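Local coordinates for protein Na-K-Cl cotransporter (Methanosarcina acetivorans, PDB 3G40) that probably carries chloride together with cations across the membrane as an SLC12A-family symporter, this chain being its cytoplasmic C-terminal domain, at residues Ser70-Phe75 / Ser82-Ile87; Phe39-Thr44 / Gln76-Phe81; Val98-Leu103 / Tyr137-Leu142; Pro26-Arg31 / Arg121-Glu126. All coordinates share one frame; numbering follows the deposited sequence.

Contact 1 of 4, residues Ser70-Phe75 / Ser82-Ile87; sequences SISEGF and SSWTII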
loop_
_atom_site.group_PDB
_atom_site.type_symbol
_atom_site.label_atom_id
_atom_site.label_comp_id
_atom_site.label_asym_id
_atom_site.label_seq_id
_atom_site.Cartn_x
_atom_site.Cartn_y
_atom_site.Cartn_z
ATOM N N SER A 70 6.583 -19.469 -2.472
ATOM C CA SER A 70 5.740 -19.100 -1.340
ATOM C C SER A 70 4.686 -18.070 -1.754
ATOM O O SER A 70 3.529 -18.121 -1.323
ATOM C CB SER A 70 6.577 -18.542 -0.197
ATOM O OG SER A 70 5.749 -18.244 0.912
ATOM N N ILE A 71 5.097 -17.124 -2.584
ATOM C CA ILE A 71 4.172 -16.080 -3.001
ATOM C C ILE A 71 3.119 -16.680 -3.922
ATOM O O ILE A 71 1.944 -16.355 -3.827
ATOM C CB ILE A 71 4.905 -14.898 -3.632
ATOM C CG1 ILE A 71 5.912 -14.344 -2.620
ATOM C CG2 ILE A 71 3.902 -13.792 -4.030
ATOM C CD1 ILE A 71 6.902 -13.373 -3.202
ATOM N N SER A 72 3.533 -17.607 -4.783
ATOM C CA SER A 72 2.594 -18.261 -5.686
ATOM C C SER A 72 1.530 -19.040 -4.895
ATOM O O SER A 72 0.342 -18.980 -5.199
ATOM C CB SER A 72 3.362 -19.191 -6.657
ATOM O OG SER A 72 2.524 -19.611 -7.712
ATOM N N GLU A 73 1.963 -19.775 -3.882
ATOM C CA GLU A 73 1.040 -20.451 -2.976
ATOM C C GLU A 73 0.121 -19.435 -2.286
ATOM O O GLU A 73 -1.048 -19.710 -2.021
ATOM C CB GLU A 73 1.830 -21.245 -1.926
ATOM C CG GLU A 73 0.998 -21.757 -0.763
ATOM C CD GLU A 73 0.101 -22.925 -1.142
ATOM O OE1 GLU A 73 -0.300 -23.024 -2.324
ATOM O OE2 GLU A 73 -0.203 -23.748 -0.249
ATOM N N GLY A 74 0.651 -18.252 -2.003
ATOM C CA GLY A 74 -0.159 -17.217 -1.369
ATOM C C GLY A 74 -1.328 -16.816 -2.254
ATOM O O GLY A 74 -2.444 -16.656 -1.772
ATOM N N PHE A 75 -1.080 -16.653 -3.551
ATOM C CA PHE A 75 -2.153 -16.315 -4.481
ATOM C C PHE A 75 -3.246 -17.367 -4.437
ATOM O O PHE A 75 -4.436 -17.043 -4.381
ATOM C CB PHE A 75 -1.636 -16.115 -5.909
ATOM C CG PHE A 75 -1.019 -14.753 -6.158
ATOM C CD1 PHE A 75 0.338 -14.630 -6.408
ATOM C CD2 PHE A 75 -1.804 -13.588 -6.119
ATOM C CE1 PHE A 75 0.917 -13.394 -6.643
ATOM C CE2 PHE A 75 -1.234 -12.335 -6.342
ATOM C CZ PHE A 75 0.125 -12.231 -6.600
ATOM N N SER A 82 -2.291 -19.777 -9.683
ATOM C CA SER A 82 -0.952 -19.251 -9.796
ATOM C C SER A 82 0.088 -20.316 -10.131
ATOM O O SER A 82 -0.060 -21.494 -9.781
ATOM C CB SER A 82 -0.547 -18.556 -8.493
ATOM O OG SER A 82 0.636 -17.810 -8.689
ATOM N N SER A 83 1.144 -19.877 -10.792
ATOM C CA SER A 83 2.286 -20.744 -11.062
ATOM C C SER A 83 3.524 -19.849 -11.058
ATOM O O SER A 83 3.415 -18.625 -11.014
ATOM C CB SER A 83 2.110 -21.428 -12.419
ATOM O OG SER A 83 1.954 -20.465 -13.447
ATOM N N TRP A 84 4.705 -20.450 -11.074
ATOM C CA TRP A 84 5.912 -19.658 -11.053
ATOM C C TRP A 84 6.982 -20.408 -11.831
ATOM O O TRP A 84 6.942 -21.634 -11.958
ATOM C CB TRP A 84 6.373 -19.410 -9.603
ATOM C CG TRP A 84 6.698 -20.672 -8.867
ATOM C CD1 TRP A 84 5.831 -21.464 -8.171
ATOM C CD2 TRP A 84 7.990 -21.296 -8.759
ATOM N NE1 TRP A 84 6.504 -22.551 -7.650
ATOM C CE2 TRP A 84 7.827 -22.468 -7.993
ATOM C CE3 TRP A 84 9.261 -20.978 -9.243
ATOM C CZ2 TRP A 84 8.899 -23.333 -7.689
ATOM C CZ3 TRP A 84 10.330 -21.847 -8.947
ATOM C CH2 TRP A 84 10.134 -22.996 -8.170
ATOM N N THR A 85 7.921 -19.664 -12.386
ATOM C CA THR A 85 9.099 -20.292 -12.982
ATOM C C THR A 85 10.238 -19.317 -12.741
ATOM O O THR A 85 10.001 -18.152 -12.404
ATOM C CB THR A 85 8.907 -20.550 -14.488
ATOM O OG1 THR A 85 10.037 -21.261 -15.004
ATOM C CG2 THR A 85 8.782 -19.246 -15.241
ATOM N N ILE A 86 11.469 -19.783 -12.892
ATOM C CA ILE A 86 12.617 -18.900 -12.760
ATOM C C ILE A 86 13.474 -18.887 -14.024
ATOM O O ILE A 86 13.905 -19.935 -14.519
ATOM C CB ILE A 86 13.462 -19.234 -11.523
ATOM C CG1 ILE A 86 12.599 -19.128 -10.270
ATOM C CG2 ILE A 86 14.660 -18.305 -11.433
ATOM C CD1 ILE A 86 13.376 -18.899 -9.011
ATOM N N ILE A 87 13.693 -17.672 -14.522
ATOM C CA ILE A 87 14.396 -17.374 -15.770
ATOM C C ILE A 87 13.965 -18.225 -16.956
ATOM O O ILE A 87 13.202 -17.755 -17.801
ATOM C CB ILE A 87 15.928 -17.358 -15.597
ATOM C CG1 ILE A 87 16.444 -18.685 -15.045
ATOM C CG2 ILE A 87 16.327 -16.236 -14.665
ATOM C CD1 ILE A 87 17.931 -18.668 -14.725
#
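S82 meets S72 where helix 64-77 packs against strand 81-86, the second half of the beta-alpha-beta crossover formed by 49-54, 64-77 and 81-86. The short axes run nearly antiparallel (167°) and approach to 7.2 Å. S82 OG and S72 OG lie 2.8 Å apart, close enough for a hydrogen bond, though the proton involved has another acceptor within reach. Each hydroxyl stands opposite its own backbone N (chi1 -168° in both), which brings the two oxygens together between helix and strand. S82 OG is also hydrogen-bonded to O of V50, so it ties the outermost strand to neighbouring strand 49-54 and probably to the helix as well. F75 rests its CB 3.7 Å from S82 CB, while its ring continues toward helix 30-44, where it stacks on F37. S83 turns its CB away from the helix; its N comes near S72 OG at an angle too poor for a bond, and its backbone pairs with V50 and L52 instead. W84 points at the helix again, and with CG between backbone N and carbonyl carbon (chi1 61°) its indole, also touching P69, brings CD1 to 3.7 Å from S72 CB.

Contact 2 of 4, residues Phe39-Thr44 / Gln76-Phe81; sequences FLRDIT and QEEGVF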
loop_
_atom_site.group_PDB
_atom_site.type_symbol
_atom_site.label_atom_id
_atom_site.label_comp_id
_atom_site.label_asym_id
_atom_site.label_seq_id
_atom_site.Cartn_x
_atom_site.Cartn_y
_atom_site.Cartn_z
ATOM N N PHE A 39 -2.830 -5.893 -5.079
ATOM C CA PHE A 39 -3.327 -5.253 -6.289
ATOM C C PHE A 39 -3.420 -6.292 -7.409
ATOM O O PHE A 39 -4.409 -6.344 -8.133
ATOM C CB PHE A 39 -2.405 -4.090 -6.676
ATOM C CG PHE A 39 -2.892 -3.274 -7.860
ATOM C CD1 PHE A 39 -4.163 -2.709 -7.862
ATOM C CD2 PHE A 39 -2.071 -3.064 -8.951
ATOM C CE1 PHE A 39 -4.608 -1.959 -8.945
ATOM C CE2 PHE A 39 -2.493 -2.315 -10.038
ATOM C CZ PHE A 39 -3.778 -1.752 -10.033
ATOM N N LEU A 40 -2.394 -7.133 -7.550
ATOM C CA LEU A 40 -2.453 -8.207 -8.540
ATOM C C LEU A 40 -3.635 -9.108 -8.201
ATOM O O LEU A 40 -4.362 -9.554 -9.088
ATOM C CB LEU A 40 -1.140 -9.031 -8.539
ATOM C CG LEU A 40 0.078 -8.268 -9.057
ATOM C CD1 LEU A 40 1.413 -8.993 -8.762
ATOM C CD2 LEU A 40 -0.062 -7.994 -10.543
ATOM N N ARG A 41 -3.825 -9.384 -6.914
ATOM C CA ARG A 41 -4.969 -10.193 -6.493
ATOM C C ARG A 41 -6.316 -9.508 -6.850
ATOM O O ARG A 41 -7.260 -10.159 -7.319
ATOM C CB ARG A 41 -4.895 -10.455 -5.008
ATOM C CG ARG A 41 -5.987 -11.342 -4.468
ATOM C CD ARG A 41 -6.146 -11.052 -3.000
ATOM N NE ARG A 41 -6.427 -9.628 -2.813
ATOM C CZ ARG A 41 -6.266 -8.971 -1.667
ATOM N NH1 ARG A 41 -5.819 -9.615 -0.593
ATOM N NH2 ARG A 41 -6.562 -7.668 -1.598
ATOM N N ASP A 42 -6.403 -8.206 -6.611
ATOM C CA ASP A 42 -7.642 -7.453 -6.900
ATOM C C ASP A 42 -7.961 -7.454 -8.391
ATOM O O ASP A 42 -9.121 -7.403 -8.781
ATOM C CB ASP A 42 -7.533 -6.005 -6.393
ATOM C CG ASP A 42 -7.432 -5.922 -4.883
ATOM O OD1 ASP A 42 -7.847 -6.877 -4.186
ATOM O OD2 ASP A 42 -6.920 -4.901 -4.389
ATOM N N ILE A 43 -6.930 -7.531 -9.231
ATOM C CA ILE A 43 -7.144 -7.585 -10.676
ATOM C C ILE A 43 -7.651 -8.963 -11.120
ATOM O O ILE A 43 -8.435 -9.073 -12.063
ATOM C CB ILE A 43 -5.854 -7.230 -11.444
ATOM C CG1 ILE A 43 -5.544 -5.736 -11.308
ATOM C CG2 ILE A 43 -5.960 -7.636 -12.911
ATOM C CD1 ILE A 43 -4.119 -5.358 -11.792
ATOM N N THR A 44 -7.225 -10.008 -10.421
ATOM C CA THR A 44 -7.443 -11.386 -10.877
ATOM C C THR A 44 -8.534 -12.166 -10.127
ATOM O O THR A 44 -9.018 -13.185 -10.620
ATOM C CB THR A 44 -6.114 -12.203 -10.827
ATOM O OG1 THR A 44 -5.544 -12.093 -9.520
ATOM C CG2 THR A 44 -5.115 -11.668 -11.839
ATOM N N GLN A 76 -2.838 -18.633 -4.451
ATOM C CA GLN A 76 -3.786 -19.737 -4.416
ATOM C C GLN A 76 -4.643 -19.696 -3.163
ATOM O O GLN A 76 -5.851 -19.927 -3.233
ATOM C CB GLN A 76 -3.063 -21.097 -4.518
ATOM C CG GLN A 76 -2.379 -21.324 -5.863
ATOM C CD GLN A 76 -1.801 -22.733 -6.026
ATOM O OE1 GLN A 76 -2.472 -23.738 -5.768
ATOM N NE2 GLN A 76 -0.554 -22.806 -6.469
ATOM N N GLU A 77 -4.008 -19.442 -2.018
ATOM C CA GLU A 77 -4.723 -19.270 -0.755
ATOM C C GLU A 77 -5.750 -18.130 -0.825
ATOM O O GLU A 77 -6.773 -18.177 -0.153
ATOM C CB GLU A 77 -3.747 -18.968 0.386
ATOM C CG GLU A 77 -2.706 -20.040 0.619
ATOM C CD GLU A 77 -1.684 -19.645 1.670
ATOM O OE1 GLU A 77 -1.594 -18.440 1.999
ATOM O OE2 GLU A 77 -0.969 -20.547 2.162
ATOM N N GLU A 78 -5.462 -17.107 -1.617
ATOM C CA GLU A 78 -6.334 -15.932 -1.671
ATOM C C GLU A 78 -7.284 -15.971 -2.873
ATOM O O GLU A 78 -7.860 -14.953 -3.267
ATOM C CB GLU A 78 -5.509 -14.625 -1.552
ATOM C CG GLU A 78 -4.674 -14.610 -0.246
ATOM C CD GLU A 78 -4.180 -13.229 0.225
ATOM O OE1 GLU A 78 -4.768 -12.198 -0.152
ATOM O OE2 GLU A 78 -3.195 -13.187 1.002
ATOM N N GLY A 79 -7.451 -17.170 -3.432
ATOM C CA GLY A 79 -8.483 -17.446 -4.416
ATOM C C GLY A 79 -8.136 -17.155 -5.867
ATOM O O GLY A 79 -9.026 -17.004 -6.712
ATOM N N VAL A 80 -6.844 -17.086 -6.163
ATOM C CA VAL A 80 -6.380 -16.810 -7.524
ATOM C C VAL A 80 -5.450 -17.958 -7.958
ATOM O O VAL A 80 -4.637 -18.430 -7.177
ATOM C CB VAL A 80 -5.672 -15.461 -7.579
ATOM C CG1 VAL A 80 -5.002 -15.231 -8.916
ATOM C CG2 VAL A 80 -6.724 -14.309 -7.291
ATOM N N PHE A 81 -5.602 -18.438 -9.185
ATOM C CA PHE A 81 -4.719 -19.516 -9.654
ATOM C C PHE A 81 -3.320 -18.949 -9.867
ATOM O O PHE A 81 -3.166 -17.768 -10.197
ATOM C CB PHE A 81 -5.262 -20.105 -10.946
ATOM C CG PHE A 81 -6.582 -20.791 -10.784
ATOM C CD1 PHE A 81 -7.718 -20.304 -11.427
ATOM C CD2 PHE A 81 -6.694 -21.920 -9.981
ATOM C CE1 PHE A 81 -8.937 -20.936 -11.284
ATOM C CE2 PHE A 81 -7.911 -22.562 -9.828
ATOM C CZ PHE A 81 -9.038 -22.076 -10.483
#
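A Schellman motif closes helix 64-77 at G79, and the residues flanking that glycine, E78 and V80, are the ones that touch R41 and T44 of helix 30-44. The charged half is a salt bridge: R41 NH1 donates to E78 OE1 at 2.8 Å (N-H...O 156°). The oxygen lies at the guanidinium edge, in its plane, and is approached almost end-on; the two flat groups are turned 38° apart. A bend at chi3 (57°) in R41 turns the guanidinium so that NH1 meets E78 while NH2 reaches D42 OD1, 3.0 Å away. D38 also pairs with NH1, and E78 OE2 takes R154 of the second subunit. With an alanine in place of R41, E78 OE1 would probably lose its mate on this helix, and D42 OD1 its guanidinium partner. Beside the charges, V80 presses CG1 to 3.2 Å from T44 OG1, a tight fit; that hydroxyl is already engaged, bonded to L40 O at 2.8 Å. The cap itself rests on V80 N to F75 O and G79 N to Q76 O: the paired backbone bonds typical of a Schellman motif, here turning the chain from helix into strand 81-86.

Contact 3 of 4, residues Val98-Leu103 / Tyr137-Leu142; sequences VGMEAL and YRMGVL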
loop_
_atom_site.group_PDB
_atom_site.type_symbol
_atom_site.label_atom_id
_atom_site.label_comp_id
_atom_site.label_asym_id
_atom_site.label_seq_id
_atom_site.Cartn_x
_atom_site.Cartn_y
_atom_site.Cartn_z
ATOM N N VAL A 98 10.810 -15.107 -24.317
ATOM C CA VAL A 98 10.696 -16.544 -24.093
ATOM C C VAL A 98 9.533 -16.838 -23.145
ATOM O O VAL A 98 8.755 -17.768 -23.366
ATOM C CB VAL A 98 11.998 -17.135 -23.506
ATOM C CG1 VAL A 98 11.796 -18.596 -23.118
ATOM C CG2 VAL A 98 13.151 -16.983 -24.494
ATOM N N GLY A 99 9.421 -16.035 -22.090
ATOM C CA GLY A 99 8.338 -16.182 -21.137
ATOM C C GLY A 99 6.982 -16.177 -21.819
ATOM O O GLY A 99 6.156 -17.062 -21.594
ATOM N N MET A 100 6.757 -15.181 -22.668
ATOM C CA MET A 100 5.492 -15.056 -23.386
ATOM C C MET A 100 5.358 -16.132 -24.465
ATOM O O MET A 100 4.273 -16.674 -24.689
ATOM C CB MET A 100 5.374 -13.667 -24.010
ATOM C CG MET A 100 5.578 -12.527 -23.021
ATOM S SD MET A 100 5.240 -10.907 -23.749
ATOM C CE MET A 100 6.250 -10.973 -25.227
ATOM N N GLU A 101 6.468 -16.438 -25.128
ATOM C CA GLU A 101 6.476 -17.456 -26.168
ATOM C C GLU A 101 6.023 -18.789 -25.592
ATOM O O GLU A 101 5.296 -19.541 -26.238
ATOM C CB GLU A 101 7.874 -17.592 -26.774
ATOM C CG GLU A 101 7.959 -18.560 -27.944
ATOM C CD GLU A 101 7.092 -18.140 -29.118
ATOM O OE1 GLU A 101 7.649 -17.882 -30.205
ATOM O OE2 GLU A 101 5.856 -18.059 -28.955
ATOM N N ALA A 102 6.454 -19.071 -24.367
ATOM C CA ALA A 102 6.143 -20.338 -23.715
ATOM C C ALA A 102 4.655 -20.456 -23.379
ATOM O O ALA A 102 4.122 -21.560 -23.259
ATOM C CB ALA A 102 6.992 -20.509 -22.462
ATOM N N LEU A 103 3.994 -19.310 -23.236
ATOM C CA LEU A 103 2.580 -19.262 -22.877
ATOM C C LEU A 103 1.661 -19.854 -23.953
ATOM O O LEU A 103 0.574 -20.342 -23.647
ATOM C CB LEU A 103 2.168 -17.816 -22.570
ATOM C CG LEU A 103 2.465 -17.256 -21.174
ATOM C CD1 LEU A 103 1.196 -17.175 -20.334
ATOM C CD2 LEU A 103 3.546 -18.049 -20.452
ATOM N N TYR A 137 2.241 -11.755 -29.427
ATOM C CA TYR A 137 1.829 -13.003 -28.799
ATOM C C TYR A 137 0.378 -12.962 -28.322
ATOM O O TYR A 137 0.009 -13.650 -27.363
ATOM C CB TYR A 137 2.775 -13.352 -27.646
ATOM C CG TYR A 137 4.197 -13.600 -28.101
ATOM C CD1 TYR A 137 5.125 -12.566 -28.140
ATOM C CD2 TYR A 137 4.609 -14.864 -28.510
ATOM C CE1 TYR A 137 6.424 -12.787 -28.564
ATOM C CE2 TYR A 137 5.906 -15.093 -28.934
ATOM C CZ TYR A 137 6.808 -14.050 -28.959
ATOM O OH TYR A 137 8.099 -14.269 -29.379
ATOM N N ARG A 138 -0.441 -12.161 -28.999
ATOM C CA ARG A 138 -1.845 -12.006 -28.622
ATOM C C ARG A 138 -2.003 -11.622 -27.149
ATOM O O ARG A 138 -2.900 -12.119 -26.462
ATOM C CB ARG A 138 -2.613 -13.300 -28.898
ATOM C CG ARG A 138 -2.576 -13.756 -30.345
ATOM C CD ARG A 138 -3.032 -15.202 -30.466
ATOM N NE ARG A 138 -4.311 -15.433 -29.797
ATOM C CZ ARG A 138 -4.786 -16.637 -29.490
ATOM N NH1 ARG A 138 -4.086 -17.725 -29.785
ATOM N NH2 ARG A 138 -5.959 -16.756 -28.880
ATOM N N MET A 139 -1.131 -10.744 -26.657
ATOM C CA MET A 139 -1.196 -10.342 -25.257
ATOM C C MET A 139 -1.560 -8.874 -25.031
ATOM O O MET A 139 -1.069 -7.981 -25.718
ATOM C CB MET A 139 0.118 -10.654 -24.534
ATOM C CG MET A 139 0.280 -12.107 -24.152
ATOM S SD MET A 139 1.841 -12.405 -23.300
ATOM C CE MET A 139 1.448 -12.014 -21.598
ATOM N N GLY A 140 -2.418 -8.639 -24.049
ATOM C CA GLY A 140 -2.659 -7.294 -23.565
ATOM C C GLY A 140 -1.516 -6.892 -22.651
ATOM O O GLY A 140 -0.731 -7.742 -22.209
ATOM N N VAL A 141 -1.407 -5.599 -22.376
ATOM C CA VAL A 141 -0.384 -5.103 -21.463
ATOM C C VAL A 141 -1.011 -4.169 -20.428
ATOM O O VAL A 141 -1.831 -3.304 -20.770
ATOM C CB VAL A 141 0.744 -4.354 -22.213
ATOM C CG1 VAL A 141 1.760 -3.785 -21.228
ATOM C CG2 VAL A 141 1.429 -5.288 -23.214
ATOM N N LEU A 142 -0.649 -4.373 -19.160
ATOM C CA LEU A 142 -0.986 -3.432 -18.098
ATOM C C LEU A 142 0.306 -2.808 -17.611
ATOM O O LEU A 142 1.227 -3.511 -17.199
ATOM C CB LEU A 142 -1.690 -4.137 -16.937
ATOM C CG LEU A 142 -3.105 -4.650 -17.209
ATOM C CD1 LEU A 142 -3.622 -5.432 -16.010
ATOM C CD2 LEU A 142 -4.056 -3.469 -17.539
#
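The Y137 ring lies against helix 94-103, with M100 and E101 as its partners. Its CG is anti to the carbonyl carbon (chi1 -63°), which swings the ring out from the end of the preceding helix to meet them. M100 CB lies over one ring face, offset toward the rim. The methionine then bends at its last torsion (chi3 -52°), and CE arrives at 3.5 Å from Y137 CD1, and the thioether chain crosses the tyrosine at about a right angle. E101 comes to the other long side of the ring. Its chain bends at chi2, and the carboxylate stands nearly perpendicular to the ring (85°), with OE1 at the edge in the ring plane and OE2 3.0 Å from CE2. No hydrogen bond joins the pair; OE1 stays 3.7 Å from Y137 OH. Deeper in, M139 SD meets M100 SD at 3.7 Å, two bent thioethers crossing obliquely. Were Y137 an alanine, M100 CE is likely to lose its ring contact and the E101 carboxylate the ring edge beside it. R138 is the C-prime residue of the Schellman motif ending helix 124-136, and the chain then enters strand 140-145. M100 and M139 both rest on L24 of strand 22-27 and L113 of strand 112-116, so helix 94-103 sits over these strands with Y137 at its flank.

Contact 4 of 4, residues Pro26-Arg31 / Arg121-Glu126; sequences PVEDPR and RDRDEE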
loop_
_atom_site.group_PDB
_atom_site.type_symbol
_atom_site.label_atom_id
_atom_site.label_comp_id
_atom_site.label_asym_id
_atom_site.label_seq_id
_atom_site.Cartn_x
_atom_site.Cartn_y
_atom_site.Cartn_z
ATOM N N PRO A 26 6.557 -10.454 -14.620
ATOM C CA PRO A 26 7.999 -10.605 -14.403
ATOM C C PRO A 26 8.376 -10.106 -13.017
ATOM O O PRO A 26 7.851 -9.081 -12.565
ATOM C CB PRO A 26 8.628 -9.707 -15.472
ATOM C CG PRO A 26 7.492 -9.248 -16.361
ATOM C CD PRO A 26 6.235 -9.383 -15.575
ATOM N N VAL A 27 9.267 -10.830 -12.347
ATOM C CA VAL A 27 9.708 -10.471 -11.015
ATOM C C VAL A 27 11.232 -10.500 -10.942
ATOM O O VAL A 27 11.851 -11.543 -11.157
ATOM C CB VAL A 27 9.162 -11.454 -9.982
ATOM C CG1 VAL A 27 9.698 -11.117 -8.601
ATOM C CG2 VAL A 27 7.643 -11.449 -9.997
ATOM N N GLU A 28 11.838 -9.354 -10.651
ATOM C CA GLU A 28 13.273 -9.303 -10.400
ATOM C C GLU A 28 13.508 -9.176 -8.903
ATOM O O GLU A 28 14.450 -9.739 -8.354
ATOM C CB GLU A 28 13.900 -8.119 -11.136
ATOM C CG GLU A 28 13.647 -8.135 -12.625
ATOM C CD GLU A 28 14.589 -7.220 -13.387
ATOM O OE1 GLU A 28 14.389 -7.049 -14.607
ATOM O OE2 GLU A 28 15.530 -6.677 -12.771
ATOM N N ASP A 29 12.611 -8.465 -8.235
ATOM C CA ASP A 29 12.765 -8.163 -6.817
ATOM C C ASP A 29 11.488 -8.576 -6.097
ATOM O O ASP A 29 10.434 -7.983 -6.332
ATOM C CB ASP A 29 13.009 -6.652 -6.640
ATOM C CG ASP A 29 13.037 -6.216 -5.173
ATOM O OD1 ASP A 29 13.033 -7.091 -4.286
ATOM O OD2 ASP A 29 13.063 -4.992 -4.907
ATOM N N PRO A 30 11.580 -9.586 -5.215
ATOM C CA PRO A 30 10.402 -10.150 -4.551
ATOM C C PRO A 30 9.722 -9.149 -3.617
ATOM O O PRO A 30 8.541 -9.316 -3.316
ATOM C CB PRO A 30 10.978 -11.311 -3.729
ATOM C CG PRO A 30 12.312 -11.568 -4.306
ATOM C CD PRO A 30 12.818 -10.270 -4.805
ATOM N N ARG A 31 10.464 -8.148 -3.148
ATOM C CA ARG A 31 9.894 -7.116 -2.283
ATOM C C ARG A 31 8.895 -6.241 -3.043
ATOM O O ARG A 31 7.860 -5.856 -2.496
ATOM C CB ARG A 31 10.997 -6.246 -1.682
ATOM C CG ARG A 31 11.977 -7.012 -0.792
ATOM C CD ARG A 31 13.259 -6.215 -0.660
ATOM N NE ARG A 31 14.310 -6.963 0.016
ATOM C CZ ARG A 31 15.603 -6.687 -0.102
ATOM N NH1 ARG A 31 15.998 -5.686 -0.879
ATOM N NH2 ARG A 31 16.501 -7.415 0.549
ATOM N N ARG A 121 14.512 6.077 -15.721
ATOM C CA ARG A 121 14.221 5.899 -17.140
ATOM C C ARG A 121 15.181 4.932 -17.840
ATOM O O ARG A 121 15.070 4.706 -19.045
ATOM C CB ARG A 121 14.208 7.266 -17.829
ATOM C CG ARG A 121 13.252 8.242 -17.153
ATOM C CD ARG A 121 13.517 9.695 -17.520
ATOM N NE ARG A 121 13.097 10.016 -18.881
ATOM C CZ ARG A 121 13.924 10.401 -19.849
ATOM N NH1 ARG A 121 15.223 10.523 -19.607
ATOM N NH2 ARG A 121 13.452 10.674 -21.058
ATOM N N ASP A 122 16.091 4.341 -17.073
ATOM C CA ASP A 122 17.155 3.503 -17.624
ATOM C C ASP A 122 16.650 2.354 -18.492
ATOM O O ASP A 122 17.409 1.787 -19.275
ATOM C CB ASP A 122 18.027 2.928 -16.502
ATOM C CG ASP A 122 18.690 4.005 -15.662
ATOM O OD1 ASP A 122 18.458 5.204 -15.928
ATOM O OD2 ASP A 122 19.444 3.646 -14.731
ATOM N N ARG A 123 15.376 2.006 -18.352
ATOM C CA ARG A 123 14.861 0.819 -19.021
ATOM C C ARG A 123 13.779 1.110 -20.043
ATOM O O ARG A 123 13.201 0.185 -20.616
ATOM C CB ARG A 123 14.312 -0.158 -17.993
ATOM C CG ARG A 123 15.372 -0.875 -17.204
ATOM C CD ARG A 123 14.721 -1.756 -16.175
ATOM N NE ARG A 123 15.600 -2.836 -15.763
ATOM C CZ ARG A 123 15.185 -3.920 -15.122
ATOM N NH1 ARG A 123 13.900 -4.059 -14.831
ATOM N NH2 ARG A 123 16.054 -4.863 -14.780
ATOM N N ASP A 124 13.502 2.385 -20.278
ATOM C CA ASP A 124 12.361 2.742 -21.109
ATOM C C ASP A 124 12.382 2.063 -22.473
ATOM O O ASP A 124 11.343 1.628 -22.973
ATOM C CB ASP A 124 12.225 4.260 -21.236
ATOM C CG ASP A 124 11.700 4.895 -19.961
ATOM O OD1 ASP A 124 11.765 4.224 -18.910
ATOM O OD2 ASP A 124 11.220 6.046 -20.004
ATOM N N GLU A 125 13.561 1.951 -23.071
ATOM C CA GLU A 125 13.634 1.357 -24.398
ATOM C C GLU A 125 13.261 -0.127 -24.389
ATOM O O GLU A 125 12.452 -0.567 -25.208
ATOM C CB GLU A 125 14.997 1.581 -25.048
ATOM C CG GLU A 125 14.908 1.525 -26.553
ATOM C CD GLU A 125 13.670 2.246 -27.073
ATOM O OE1 GLU A 125 13.514 3.454 -26.790
ATOM O OE2 GLU A 125 12.853 1.605 -27.769
ATOM N N GLU A 126 13.840 -0.891 -23.468
ATOM C CA GLU A 126 13.482 -2.303 -23.325
ATOM C C GLU A 126 11.993 -2.441 -23.023
ATOM O O GLU A 126 11.293 -3.256 -23.624
ATOM C CB GLU A 126 14.290 -2.966 -22.210
ATOM C CG GLU A 126 15.753 -3.201 -22.540
ATOM C CD GLU A 126 16.448 -4.038 -21.482
ATOM O OE1 GLU A 126 15.823 -4.303 -20.431
ATOM O OE2 GLU A 126 17.615 -4.432 -21.700
#
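E28, just after strand 22-27, and R123, just before helix 124-136, reach for each other from opposite directions, and their charged ends alone make the contact. R123 NH2 does most of the work: it donates to E28 OE2 at 2.8 Å with a fairly straight N-H...O angle of 152°, using the syn lone pair of that oxygen. The same nitrogen lies 2.8 Å from E28 OE1, but this bond is bent and weak, and the one from NH1 to OE1 at 3.0 Å is weak too. OE1 therefore takes two poor bonds and OE2 one better one. The cause is orientation: carboxylate and guanidinium planes are 63° apart, so the groups cannot lie flat side by side in the paired, two-bond fashion. E28 is extended beyond CG and R123 from CG to NE, which lets the long chains bridge backbones whose nearest CA atoms, in E28 and R123, are 13.4 Å apart. D29 is the N-cap of helix 30-44, its OD1 accepting from R31 N at 3.0 Å, while D124 OD1 pairs with R262 and R121 NH2 with D259 on helix 258-268. E126 brings a like charge, its OE1 6.6 Å from E28 OE1, which would probably disfavour the charge on E28 slightly, a penalty that R123 helps to offset. With one good bond, two weak ones and no apolar packing between the two segments, this surface bridge is probably a modest electrostatic tie.

How the contacts relate
All four contacts fall within the first half of this cytoplasmic domain, around one end of its mixed sheet. Contacts 1 and 2 are neighbours, centres 12 Å apart; they share helix 64-77 and join directly where F75 O probably accepts from V80 N. Along the chain their segments alternate, and both are nested inside the long loop that contact 4 closes. Contact 3 opens after them, its segments alternating with those of contact 4; it touches contact 2 through I43 and L142. Contacts 2 and 4, 22 Å apart between centres, both use helix 30-44, and the second subunit is met at the end of helix 64-77 (E78) and at the start of helix 30-44 (D29, R31).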